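Local structure of ethylbenzene dehydrogenase alpha-subunit (2IVF) at residues R433-K438 against A466-W471; G309-M314 against F462-L467; A247-M252 against K438-Y443; F320-V325 against P380-T385. The protein binds a molybdenum atom, two pterin guanine dinucleotide cofactors and an iron/sulfur cluster as the alpha-subunit of a molybdopterin oxidoreductase. All coordinates share one frame; numbering follows the deposited sequence.

Interaction 1: R433-K438 against A466-W471; sequences RKVAKK and ALSGNW
Ser468, at the end of helix 454-467, lies against Val435 and Ala436 in the last turn of helix 425-437, and just beyond it a Schellman motif turns the chain away. Gly469 supplies the positive phi of that motif (64°), and its N bonds back to Ala466 O at 3.1 Å. Two helix ends are thus brought together, from the helices that precede and follow strand 440-444 in the chain.

The packing contacts are few and centre on Ser468, whose CB lies 3.2 Å from Val435 O and 3.8 Å from Ala436 CA. Val435 sends CG1, anti to its own N (chi1 172°), alongside the hydroxyl, while its other methyl packs on Leu310 and Phe251 in the surrounding core.

Of the polar groups, Ser468 OG turns back into its own helix. It is held between its backbone N and carbonyl carbon (chi1 55°), which lets it bond Ala464 O, with Met465 O as a further partner; the buried hydroxyl is therefore satisfied within the last turn. The Asn470 amide reaches toward the carbonyls of Val435 and Lys438, though which of its ends faces them is doubtful. Between the helices, Ser468 OG lies 3.4 Å from Val435 CG1.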
loop_
_atom_site.group_PDB
_atom_site.type_symbol
_atom_site.label_atom_id
_atom_site.label_comp_id
_atom_site.label_asym_id
_atom_site.label_seq_id
_atom_site.Cartn_x
_atom_site.Cartn_y
_atom_site.Cartn_z
ATOM N N ARG A 433 -5.771 4.526 33.834
ATOM C CA ARG A 433 -4.745 4.359 34.823
ATOM C C ARG A 433 -3.376 4.261 34.169
ATOM O O ARG A 433 -2.390 4.797 34.701
ATOM C CB ARG A 433 -5.042 3.133 35.708
ATOM C CG ARG A 433 -6.309 3.328 36.520
ATOM C CD ARG A 433 -6.758 2.067 37.185
ATOM N NE ARG A 433 -7.811 2.330 38.162
ATOM C CZ ARG A 433 -8.407 1.383 38.876
ATOM N NH1 ARG A 433 -8.101 0.094 38.685
ATOM N NH2 ARG A 433 -9.353 1.728 39.743
ATOM N N LYS A 434 -3.304 3.608 33.012
ATOM C CA LYS A 434 -2.042 3.423 32.347
ATOM C C LYS A 434 -1.512 4.692 31.744
ATOM O O LYS A 434 -0.326 4.943 31.817
ATOM C CB LYS A 434 -2.129 2.351 31.273
ATOM C CG LYS A 434 -2.221 0.980 31.886
ATOM C CD LYS A 434 -2.318 -0.139 30.901
ATOM C CE LYS A 434 -2.113 -1.504 31.592
ATOM N NZ LYS A 434 -2.332 -2.605 30.635
ATOM N N VAL A 435 -2.386 5.463 31.109
ATOM C CA VAL A 435 -1.970 6.734 30.522
ATOM C C VAL A 435 -1.346 7.648 31.597
ATOM O O VAL A 435 -0.369 8.352 31.343
ATOM C CB VAL A 435 -3.175 7.443 29.856
ATOM C CG1 VAL A 435 -2.805 8.834 29.420
ATOM C CG2 VAL A 435 -3.633 6.641 28.613
ATOM N N ALA A 436 -1.934 7.663 32.780
ATOM C CA ALA A 436 -1.429 8.508 33.885
ATOM C C ALA A 436 -0.059 8.114 34.360
ATOM O O ALA A 436 0.636 8.934 34.940
ATOM C CB ALA A 436 -2.389 8.505 35.059
ATOM N N LYS A 437 0.326 6.859 34.154
ATOM C CA LYS A 437 1.590 6.362 34.712
ATOM C C LYS A 437 2.641 5.990 33.673
ATOM O O LYS A 437 3.734 5.592 34.032
ATOM C CB LYS A 437 1.300 5.128 35.575
ATOM C CG LYS A 437 1.041 3.893 34.803
ATOM C CD LYS A 437 1.184 2.604 35.677
ATOM C CE LYS A 437 -0.124 2.308 36.373
ATOM N NZ LYS A 437 -0.445 0.821 36.424
ATOM N N LYS A 438 2.295 6.085 32.392
ATOM C CA LYS A 438 3.154 5.623 31.315
ATOM C C LYS A 438 3.488 6.749 30.386
ATOM O O LYS A 438 2.628 7.579 30.064
ATOM C CB LYS A 438 2.513 4.498 30.502
ATOM C CG LYS A 438 2.405 3.213 31.312
ATOM C CD LYS A 438 2.024 2.037 30.454
ATOM C CE LYS A 438 1.663 0.819 31.305
ATOM N NZ LYS A 438 2.734 0.624 32.313
ATOM N N ALA A 466 -2.541 15.955 28.529
ATOM C CA ALA A 466 -2.257 17.009 29.511
ATOM C C ALA A 466 -2.293 16.517 30.963
ATOM O O ALA A 466 -1.415 16.841 31.807
ATOM C CB ALA A 466 -3.283 18.150 29.351
ATOM N N LEU A 467 -3.375 15.813 31.271
ATOM C CA LEU A 467 -3.638 15.366 32.620
ATOM C C LEU A 467 -2.559 14.380 33.037
ATOM O O LEU A 467 -2.264 14.296 34.186
ATOM C CB LEU A 467 -5.013 14.714 32.726
ATOM C CG LEU A 467 -6.178 15.687 32.674
ATOM C CD1 LEU A 467 -7.494 14.893 32.404
ATOM C CD2 LEU A 467 -6.248 16.575 33.953
ATOM N N SER A 468 -1.960 13.683 32.068
ATOM C CA SER A 468 -0.910 12.701 32.364
ATOM C C SER A 468 0.506 13.256 32.148
ATOM O O SER A 468 1.482 12.545 32.324
ATOM C CB SER A 468 -1.132 11.461 31.524
ATOM O OG SER A 468 -1.200 11.743 30.125
ATOM N N GLY A 469 0.611 14.535 31.796
ATOM C CA GLY A 469 1.907 15.151 31.533
ATOM C C GLY A 469 2.631 14.553 30.344
ATOM O O GLY A 469 3.867 14.541 30.310
ATOM N N ASN A 470 1.876 14.115 29.342
ATOM C CA ASN A 470 2.471 13.379 28.219
ATOM C C ASN A 470 2.692 14.246 26.974
ATOM O O ASN A 470 2.247 13.926 25.865
ATOM C CB ASN A 470 1.639 12.106 27.911
ATOM C CG ASN A 470 2.110 10.919 28.686
ATOM O OD1 ASN A 470 1.317 10.237 29.392
ATOM N ND2 ASN A 470 3.393 10.636 28.566
ATOM N N TRP A 471 3.433 15.335 27.168
ATOM C CA TRP A 471 4.028 16.042 26.022
ATOM C C TRP A 471 5.291 16.750 26.398
ATOM O O TRP A 471 5.580 16.936 27.586
ATOM C CB TRP A 471 3.005 16.923 25.269
ATOM C CG TRP A 471 2.593 18.185 25.950
ATOM C CD1 TRP A 471 3.408 19.222 26.316
ATOM C CD2 TRP A 471 1.254 18.585 26.262
ATOM N NE1 TRP A 471 2.646 20.227 26.856
ATOM C CE2 TRP A 471 1.320 19.864 26.822
ATOM C CE3 TRP A 471 0.001 17.972 26.119
ATOM C CZ2 TRP A 471 0.187 20.542 27.278
ATOM C CZ3 TRP A 471 -1.132 18.647 26.529
ATOM C CH2 TRP A 471 -1.039 19.922 27.118
#

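Interaction 2: G309-M314 against F462-L467; sequences GLSQVM and FLAMAL
Helices 309-314 and 462-467 run nearly parallel, their short axes 8.9 Å apart and inclined by 22°, and they come nearest at Ser311 and Ala464, whose CA atoms are 5.1 Å apart. Two small residues at this point let the backbones approach closely.

The CB of Ser311 points toward the other helix. Its hydroxyl, beside the backbone N (chi1 -59°), bonds back to Trp307 O one turn earlier and so is satisfied within its own helix. What it offers across the interface is mainly bulk: Ser311 OG rests 3.8 Å from Leu463 CG and the same distance from Ala464 CB. On the C-terminal side of this pair, Leu467 lays CD1 against Ser311 CB at 3.4 Å, tighter than ordinary van der Waals contact, so the leucine has little room to shift here.

Met314 packs one turn further along. The Met314 chain bends at the last torsion (chi3 -91°), bringing CE over the opposite backbone, 3.3 Å from Ala464 O and 3.9 Å from Leu467 CB. No hydrogen bond joins the two segments; the fit is van der Waals packing of side chains on each other and on the Ala464 backbone.

Helix 425-437 packs against helix 303-316 as well, touching Leu310 through Ile428 and Met314 through Ala436, whereas Met465 carries helix 454-467 onto Thr440 and Ser442 of strand 440-444.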
loop_
_atom_site.group_PDB
_atom_site.type_symbol
_atom_site.label_atom_id
_atom_site.label_comp_id
_atom_site.label_asym_id
_atom_site.label_seq_id
_atom_site.Cartn_x
_atom_site.Cartn_y
_atom_site.Cartn_z
ATOM N N GLY A 309 -13.554 9.742 29.113
ATOM C CA GLY A 309 -13.637 8.683 30.130
ATOM C C GLY A 309 -12.291 8.469 30.800
ATOM O O GLY A 309 -12.201 8.380 32.046
ATOM N N LEU A 310 -11.234 8.443 29.995
ATOM C CA LEU A 310 -9.874 8.317 30.512
ATOM C C LEU A 310 -9.529 9.508 31.409
ATOM O O LEU A 310 -8.895 9.354 32.442
ATOM C CB LEU A 310 -8.848 8.207 29.386
ATOM C CG LEU A 310 -8.406 6.782 28.984
ATOM C CD1 LEU A 310 -9.566 5.813 28.724
ATOM C CD2 LEU A 310 -7.396 6.821 27.837
ATOM N N SER A 311 -9.907 10.709 30.984
ATOM C CA SER A 311 -9.619 11.891 31.766
ATOM C C SER A 311 -10.380 11.865 33.064
ATOM O O SER A 311 -9.854 12.270 34.098
ATOM C CB SER A 311 -9.995 13.134 30.992
ATOM O OG SER A 311 -9.282 13.183 29.771
ATOM N N GLN A 312 -11.642 11.412 33.018
ATOM C CA GLN A 312 -12.449 11.315 34.204
ATOM C C GLN A 312 -11.818 10.354 35.193
ATOM O O GLN A 312 -11.795 10.617 36.390
ATOM C CB GLN A 312 -13.871 10.878 33.872
ATOM C CG GLN A 312 -14.865 11.080 35.007
ATOM C CD GLN A 312 -14.885 9.988 36.078
ATOM O OE1 GLN A 312 -15.411 10.219 37.174
ATOM N NE2 GLN A 312 -14.307 8.822 35.786
ATOM N N VAL A 313 -11.270 9.268 34.686
ATOM C CA VAL A 313 -10.578 8.295 35.532
ATOM C C VAL A 313 -9.400 8.924 36.272
ATOM O O VAL A 313 -9.292 8.807 37.498
ATOM C CB VAL A 313 -10.161 7.074 34.739
ATOM C CG1 VAL A 313 -9.164 6.178 35.547
ATOM C CG2 VAL A 313 -11.373 6.292 34.327
ATOM N N MET A 314 -8.529 9.608 35.527
ATOM C CA MET A 314 -7.360 10.216 36.093
ATOM C C MET A 314 -7.712 11.304 37.067
ATOM O O MET A 314 -7.011 11.486 38.051
ATOM C CB MET A 314 -6.467 10.806 34.998
ATOM C CG MET A 314 -5.911 9.801 34.037
ATOM S SD MET A 314 -4.654 10.526 32.954
ATOM C CE MET A 314 -5.655 11.045 31.584
ATOM N N PHE A 462 -5.912 15.177 23.633
ATOM C CA PHE A 462 -4.939 16.076 24.251
ATOM C C PHE A 462 -5.198 16.403 25.708
ATOM O O PHE A 462 -4.252 16.629 26.469
ATOM C CB PHE A 462 -4.768 17.335 23.396
ATOM C CG PHE A 462 -4.179 17.040 22.073
ATOM C CD1 PHE A 462 -3.033 16.292 22.010
ATOM C CD2 PHE A 462 -4.756 17.469 20.888
ATOM C CE1 PHE A 462 -2.436 15.955 20.774
ATOM C CE2 PHE A 462 -4.149 17.135 19.660
ATOM C CZ PHE A 462 -3.022 16.358 19.617
ATOM N N LEU A 463 -6.458 16.389 26.131
ATOM C CA LEU A 463 -6.793 16.607 27.536
ATOM C C LEU A 463 -6.250 15.473 28.381
ATOM O O LEU A 463 -5.668 15.704 29.410
ATOM C CB LEU A 463 -8.319 16.770 27.716
ATOM C CG LEU A 463 -8.780 16.876 29.168
ATOM C CD1 LEU A 463 -8.110 18.098 29.872
ATOM C CD2 LEU A 463 -10.328 16.940 29.239
ATOM N N ALA A 464 -6.373 14.240 27.890
ATOM C CA ALA A 464 -5.796 13.080 28.588
ATOM C C ALA A 464 -4.267 13.144 28.637
ATOM O O ALA A 464 -3.641 12.753 29.642
ATOM C CB ALA A 464 -6.284 11.762 27.908
ATOM N N MET A 465 -3.659 13.577 27.531
ATOM C CA MET A 465 -2.213 13.773 27.486
ATOM C C MET A 465 -1.796 14.871 28.456
ATOM O O MET A 465 -0.797 14.749 29.118
ATOM C CB MET A 465 -1.727 14.074 26.077
ATOM C CG MET A 465 -2.069 12.988 25.102
ATOM S SD MET A 465 -1.372 11.357 25.648
ATOM C CE MET A 465 -2.605 10.235 24.988
ATOM N N ALA A 466 -2.541 15.955 28.529
ATOM C CA ALA A 466 -2.257 17.009 29.511
ATOM C C ALA A 466 -2.293 16.517 30.963
ATOM O O ALA A 466 -1.415 16.841 31.807
ATOM C CB ALA A 466 -3.283 18.150 29.351
ATOM N N LEU A 467 -3.375 15.813 31.271
ATOM C CA LEU A 467 -3.638 15.366 32.620
ATOM C C LEU A 467 -2.559 14.380 33.037
ATOM O O LEU A 467 -2.264 14.296 34.186
ATOM C CB LEU A 467 -5.013 14.714 32.726
ATOM C CG LEU A 467 -6.178 15.687 32.674
ATOM C CD1 LEU A 467 -7.494 14.893 32.404
ATOM C CD2 LEU A 467 -6.248 16.575 33.953
#

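Interaction 3: A247-M252 against K438-Y443; sequences AELIFM and KRTCSY
Arg439 O is gripped by two consecutive amides, Glu248 N at 2.7 Å and Leu249 N at 3.0 Å, at the start of a parallel strand pair. The second bond is the more bent of the two (139° at the hydrogen, against 152°). Strands 249-252 and 440-443 belong to a four-stranded parallel sheet sandwiched between helices, with 440-444 outermost within the chain.

Further along, the usual parallel alternation takes over: Cys441 N bonds Leu249 O, Phe251 N bonds Cys441 O at 2.9 Å, and Tyr443 N bonds Phe251 O at 2.7 Å. CA-H...O contacts from Thr440, Ile250 and Ser442 accompany this ladder.

At its exposed beginning, the Glu248 side chain adds a rung of its own. With CG anti to the carbonyl carbon (chi1 -62°) and the chain extended beyond, Glu248 OE1 accepts from Arg439 N at 2.9 Å on its anti side. The Arg439 guanidinium turns elsewhere, with NH1 bonded to Pro474 O.

Ile250 and Met252 share one face with Cys441 and Tyr443, and helix 265-274 packs on the former two. There Met252 SD meets Tyr443 CB at 3.7 Å; the tyrosine side chain continues to within about 4 Å of the bound MGD, which ties this strand end to the cofactor site. Leu249 and Phe251 occupy the other face, against helix 425-437. Leu249 lies alongside Thr440, whose OG1 bonds Lys438 O from above the carbonyl plane, and Thr440 CG2 abuts the Phe251 ring at its edge, 3.5 Å from CD2.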
loop_
_atom_site.group_PDB
_atom_site.type_symbol
_atom_site.label_atom_id
_atom_site.label_comp_id
_atom_site.label_asym_id
_atom_site.label_seq_id
_atom_site.Cartn_x
_atom_site.Cartn_y
_atom_site.Cartn_z
ATOM N N ALA A 247 8.592 5.235 24.116
ATOM C CA ALA A 247 7.281 5.268 24.669
ATOM C C ALA A 247 7.050 3.969 25.425
ATOM O O ALA A 247 7.674 2.942 25.122
ATOM C CB ALA A 247 6.260 5.440 23.545
ATOM N N GLU A 248 6.259 4.032 26.483
ATOM C CA GLU A 248 5.857 2.831 27.249
ATOM C C GLU A 248 4.449 2.435 26.863
ATOM O O GLU A 248 4.015 1.314 27.061
ATOM C CB GLU A 248 5.932 3.131 28.750
ATOM C CG GLU A 248 7.295 3.468 29.207
ATOM C CD GLU A 248 7.335 3.947 30.631
ATOM O OE1 GLU A 248 6.493 4.770 31.028
ATOM O OE2 GLU A 248 8.255 3.509 31.350
ATOM N N LEU A 249 3.709 3.373 26.282
ATOM C CA LEU A 249 2.312 3.117 25.927
ATOM C C LEU A 249 2.086 3.884 24.653
ATOM O O LEU A 249 2.481 5.058 24.587
ATOM C CB LEU A 249 1.346 3.678 26.967
ATOM C CG LEU A 249 -0.162 3.526 26.778
ATOM C CD1 LEU A 249 -0.530 2.045 26.642
ATOM C CD2 LEU A 249 -0.927 4.212 27.980
ATOM N N ILE A 250 1.621 3.182 23.619
ATOM C CA ILE A 250 1.478 3.740 22.273
ATOM C C ILE A 250 0.027 3.586 21.818
ATOM O O ILE A 250 -0.543 2.466 21.826
ATOM C CB ILE A 250 2.385 3.031 21.251
ATOM C CG1 ILE A 250 3.865 3.134 21.657
ATOM C CG2 ILE A 250 2.125 3.572 19.818
ATOM C CD1 ILE A 250 4.823 2.112 21.025
ATOM N N PHE A 251 -0.575 4.693 21.423
ATOM C CA PHE A 251 -1.927 4.716 20.860
ATOM C C PHE A 251 -1.929 5.021 19.370
ATOM O O PHE A 251 -1.594 6.143 18.959
ATOM C CB PHE A 251 -2.788 5.799 21.551
ATOM C CG PHE A 251 -3.163 5.478 22.938
ATOM C CD1 PHE A 251 -4.233 4.633 23.213
ATOM C CD2 PHE A 251 -2.485 6.051 23.993
ATOM C CE1 PHE A 251 -4.581 4.327 24.511
ATOM C CE2 PHE A 251 -2.852 5.778 25.287
ATOM C CZ PHE A 251 -3.880 4.891 25.557
ATOM N N MET A 252 -2.317 4.031 18.557
ATOM C CA MET A 252 -2.541 4.222 17.126
ATOM C C MET A 252 -4.015 4.464 16.969
ATOM O O MET A 252 -4.799 3.571 17.282
ATOM C CB MET A 252 -2.141 2.965 16.356
ATOM C CG MET A 252 -0.654 2.699 16.434
ATOM S SD MET A 252 0.179 3.871 15.335
ATOM C CE MET A 252 1.714 4.124 16.173
ATOM N N LYS A 438 2.295 6.085 32.392
ATOM C CA LYS A 438 3.154 5.623 31.315
ATOM C C LYS A 438 3.488 6.749 30.386
ATOM O O LYS A 438 2.628 7.579 30.064
ATOM C CB LYS A 438 2.513 4.498 30.502
ATOM C CG LYS A 438 2.405 3.213 31.312
ATOM C CD LYS A 438 2.024 2.037 30.454
ATOM C CE LYS A 438 1.663 0.819 31.305
ATOM N NZ LYS A 438 2.734 0.624 32.313
ATOM N N ARG A 439 4.755 6.791 29.983
ATOM C CA ARG A 439 5.155 7.652 28.888
ATOM C C ARG A 439 4.439 7.215 27.608
ATOM O O ARG A 439 4.583 6.102 27.123
ATOM C CB ARG A 439 6.676 7.616 28.714
ATOM C CG ARG A 439 7.187 8.542 27.665
ATOM C CD ARG A 439 7.060 10.039 28.099
ATOM N NE ARG A 439 7.615 10.334 29.419
ATOM C CZ ARG A 439 8.892 10.598 29.693
ATOM N NH1 ARG A 439 9.824 10.617 28.748
ATOM N NH2 ARG A 439 9.249 10.845 30.950
ATOM N N THR A 440 3.652 8.122 27.061
ATOM C CA THR A 440 2.644 7.787 26.088
ATOM C C THR A 440 2.827 8.615 24.818
ATOM O O THR A 440 3.006 9.815 24.881
ATOM C CB THR A 440 1.255 8.015 26.635
ATOM O OG1 THR A 440 1.033 7.158 27.786
ATOM C CG2 THR A 440 0.179 7.826 25.508
ATOM N N CYS A 441 2.857 7.910 23.697
ATOM C CA CYS A 441 3.009 8.493 22.382
ATOM C C CYS A 441 1.780 7.970 21.629
ATOM O O CYS A 441 1.354 6.792 21.787
ATOM C CB CYS A 441 4.290 8.005 21.708
ATOM S SG CYS A 441 4.689 8.946 20.201
ATOM N N SER A 442 1.213 8.843 20.813
ATOM C CA SER A 442 0.135 8.500 19.943
ATOM C C SER A 442 0.513 8.740 18.487
ATOM O O SER A 442 1.408 9.553 18.145
ATOM C CB SER A 442 -1.115 9.354 20.300
ATOM O OG SER A 442 -1.465 9.218 21.656
ATOM N N TYR A 443 -0.173 8.037 17.612
ATOM C CA TYR A 443 -0.265 8.499 16.222
ATOM C C TYR A 443 -1.718 8.626 15.884
ATOM O O TYR A 443 -2.411 7.635 15.706
ATOM C CB TYR A 443 0.412 7.557 15.226
ATOM C CG TYR A 443 0.587 8.209 13.856
ATOM C CD1 TYR A 443 -0.422 8.122 12.870
ATOM C CD2 TYR A 443 1.700 8.972 13.585
ATOM C CE1 TYR A 443 -0.256 8.747 11.652
ATOM C CE2 TYR A 443 1.879 9.561 12.360
ATOM C CZ TYR A 443 0.898 9.450 11.403
ATOM O OH TYR A 443 1.028 10.128 10.194
#

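Interaction 4: F320-V325 against P380-T385; sequences FDRQFV and PALEGT
The Arg322 guanidinium carries Leu382 CD1 and, toward its rim, Phe320 CE2 over the same face, while Glu383 and a water meet it at the edge. This is an end-on, two-nitrogen salt bridge that ties the first turn of helix 322-328 to the irregular loop before strand 385-389.

The carboxylate is nearly coplanar with the guanidinium, the planes 25° apart, and each oxygen uses its syn lone pair. Arg322 NH1 reaches Glu383 OE1 at 2.9 Å within the guanidinium plane; Arg322 NH2 reaches Glu383 OE2 at 2.9 Å, with Glu383 OE2 lying somewhat out of that plane. A bend in each chain brings the groups together, at chi3 in Arg322 (-69°) and at chi2 in Glu383 (86°). Two bonds side by side restrict the rotation of both groups.

Leu382 packs against the guanidinium face. Leu382 CD1 touches Phe320 CE2 at 3.7 Å and Val325 CG1 at 3.9 Å, and the leucine chain slides past Arg322 in the opposite direction. Phe402 of helix 401-408 packs on both Phe320 and Leu382, so the partly buried ion pair borders an apolar patch. Asp321 is the N-cap of the helix, its OD1 accepting from Phe324 N at 3.2 Å.

Besides the carboxylate, Arg322 NH1 donates to a water 3.1 Å away, while Glu383 OE2 lies in the plane of the Phe320 ring, 3.9 Å from CZ.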
loop_
_atom_site.group_PDB
_atom_site.type_symbol
_atom_site.label_atom_id
_atom_site.label_comp_id
_atom_site.label_asym_id
_atom_site.label_seq_id
_atom_site.Cartn_x
_atom_site.Cartn_y
_atom_site.Cartn_z
ATOM N N PHE A 320 -3.672 12.420 38.048
ATOM C CA PHE A 320 -3.161 13.409 37.114
ATOM C C PHE A 320 -1.896 14.135 37.639
ATOM O O PHE A 320 -1.651 14.243 38.841
ATOM C CB PHE A 320 -4.274 14.402 36.690
ATOM C CG PHE A 320 -4.804 15.237 37.799
ATOM C CD1 PHE A 320 -5.820 14.774 38.593
ATOM C CD2 PHE A 320 -4.301 16.513 38.040
ATOM C CE1 PHE A 320 -6.306 15.515 39.609
ATOM C CE2 PHE A 320 -4.807 17.285 39.050
ATOM C CZ PHE A 320 -5.801 16.796 39.844
ATOM N N ASP A 321 -1.118 14.640 36.695
ATOM C CA ASP A 321 0.112 15.353 36.967
ATOM C C ASP A 321 -0.313 16.801 37.226
ATOM O O ASP A 321 -0.487 17.611 36.309
ATOM C CB ASP A 321 1.030 15.190 35.766
ATOM C CG ASP A 321 2.422 15.778 35.960
ATOM O OD1 ASP A 321 2.643 16.658 36.808
ATOM O OD2 ASP A 321 3.308 15.363 35.173
ATOM N N ARG A 322 -0.508 17.111 38.495
ATOM C CA ARG A 322 -1.009 18.414 38.893
ATOM C C ARG A 322 -0.093 19.537 38.444
ATOM O O ARG A 322 -0.558 20.560 37.933
ATOM C CB ARG A 322 -1.185 18.476 40.414
ATOM C CG ARG A 322 -1.771 19.776 40.919
ATOM C CD ARG A 322 -2.038 19.742 42.441
ATOM N NE ARG A 322 -3.136 18.827 42.737
ATOM C CZ ARG A 322 -4.411 19.177 42.871
ATOM N NH1 ARG A 322 -4.795 20.439 42.780
ATOM N NH2 ARG A 322 -5.302 18.240 43.117
ATOM N N GLN A 323 1.206 19.354 38.635
ATOM C CA GLN A 323 2.174 20.407 38.308
ATOM C C GLN A 323 2.167 20.760 36.814
ATOM O O GLN A 323 2.144 21.922 36.428
ATOM C CB GLN A 323 3.547 19.947 38.766
ATOM C CG GLN A 323 4.610 21.021 38.818
ATOM C CD GLN A 323 5.693 20.690 39.841
ATOM O OE1 GLN A 323 5.550 19.753 40.659
ATOM N NE2 GLN A 323 6.783 21.448 39.801
ATOM N N PHE A 324 2.164 19.737 35.983
ATOM C CA PHE A 324 2.166 19.870 34.534
ATOM C C PHE A 324 0.903 20.567 34.088
ATOM O O PHE A 324 0.945 21.477 33.248
ATOM C CB PHE A 324 2.249 18.474 33.900
ATOM C CG PHE A 324 2.375 18.469 32.393
ATOM C CD1 PHE A 324 1.258 18.597 31.568
ATOM C CD2 PHE A 324 3.621 18.292 31.795
ATOM C CE1 PHE A 324 1.370 18.585 30.180
ATOM C CE2 PHE A 324 3.745 18.253 30.402
ATOM C CZ PHE A 324 2.625 18.390 29.593
ATOM N N VAL A 325 -0.233 20.130 34.627
ATOM C CA VAL A 325 -1.523 20.740 34.288
ATOM C C VAL A 325 -1.543 22.226 34.649
ATOM O O VAL A 325 -1.939 23.087 33.869
ATOM C CB VAL A 325 -2.653 19.939 34.954
ATOM C CG1 VAL A 325 -3.856 20.786 35.330
ATOM C CG2 VAL A 325 -3.031 18.769 34.050
ATOM N N PRO A 380 -0.983 27.101 41.397
ATOM C CA PRO A 380 -2.345 27.615 41.251
ATOM C C PRO A 380 -3.381 26.647 41.789
ATOM O O PRO A 380 -3.157 25.443 41.772
ATOM C CB PRO A 380 -2.511 27.764 39.731
ATOM C CG PRO A 380 -1.139 27.727 39.173
ATOM C CD PRO A 380 -0.308 26.938 40.105
ATOM N N ALA A 381 -4.519 27.172 42.220
ATOM C CA ALA A 381 -5.682 26.349 42.567
ATOM C C ALA A 381 -6.149 25.592 41.341
ATOM O O ALA A 381 -6.029 26.094 40.216
ATOM C CB ALA A 381 -6.841 27.227 43.095
ATOM N N LEU A 382 -6.663 24.387 41.557
ATOM C CA LEU A 382 -7.396 23.659 40.528
ATOM C C LEU A 382 -8.821 23.496 41.021
ATOM O O LEU A 382 -9.762 24.057 40.444
ATOM C CB LEU A 382 -6.762 22.299 40.247
ATOM C CG LEU A 382 -5.539 22.339 39.331
ATOM C CD1 LEU A 382 -5.086 20.941 39.052
ATOM C CD2 LEU A 382 -5.810 23.083 38.008
ATOM N N GLU A 383 -8.986 22.752 42.107
ATOM C CA GLU A 383 -10.315 22.518 42.636
ATOM C C GLU A 383 -10.820 23.777 43.322
ATOM O O GLU A 383 -10.059 24.493 43.972
ATOM C CB GLU A 383 -10.317 21.327 43.605
ATOM C CG GLU A 383 -9.980 19.950 42.931
ATOM C CD GLU A 383 -8.490 19.666 42.839
ATOM O OE1 GLU A 383 -7.702 20.592 43.126
ATOM O OE2 GLU A 383 -8.102 18.505 42.474
ATOM N N GLY A 384 -12.107 24.065 43.175
ATOM C CA GLY A 384 -12.728 25.099 43.984
ATOM C C GLY A 384 -13.592 26.098 43.246
ATOM O O GLY A 384 -13.512 26.275 42.029
ATOM N N THR A 385 -14.436 26.757 44.007
ATOM C CA THR A 385 -15.161 27.886 43.482
ATOM C C THR A 385 -14.851 29.048 44.393
ATOM O O THR A 385 -14.831 28.906 45.607
ATOM C CB THR A 385 -16.669 27.586 43.348
ATOM O OG1 THR A 385 -16.832 26.405 42.536
ATOM C CG2 THR A 385 -17.361 28.736 42.655
HETATM O O HOH W 1 -3.299 23.166 42.907
#

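Interactions 1 and 2 both use helix 454-467 and, with helix 303-316 and helix 425-437, form one buried block, joined by packing of Ala436 on Met314. Interaction 3 is the adjoining sheet, and Lys438 belongs to both it and interaction 1. Chemistry follows place. The helix contacts rest mainly on methyls, small residues and hydroxyls turned back into their own helices, whereas the sheet is held by a ladder of backbone bonds that leads toward the cofactor. Interaction 4, partly buried and farthest from the chain centre, relies on a salt bridge; a probable Asp321 N to Leu467 O bond links it to helix 454-467.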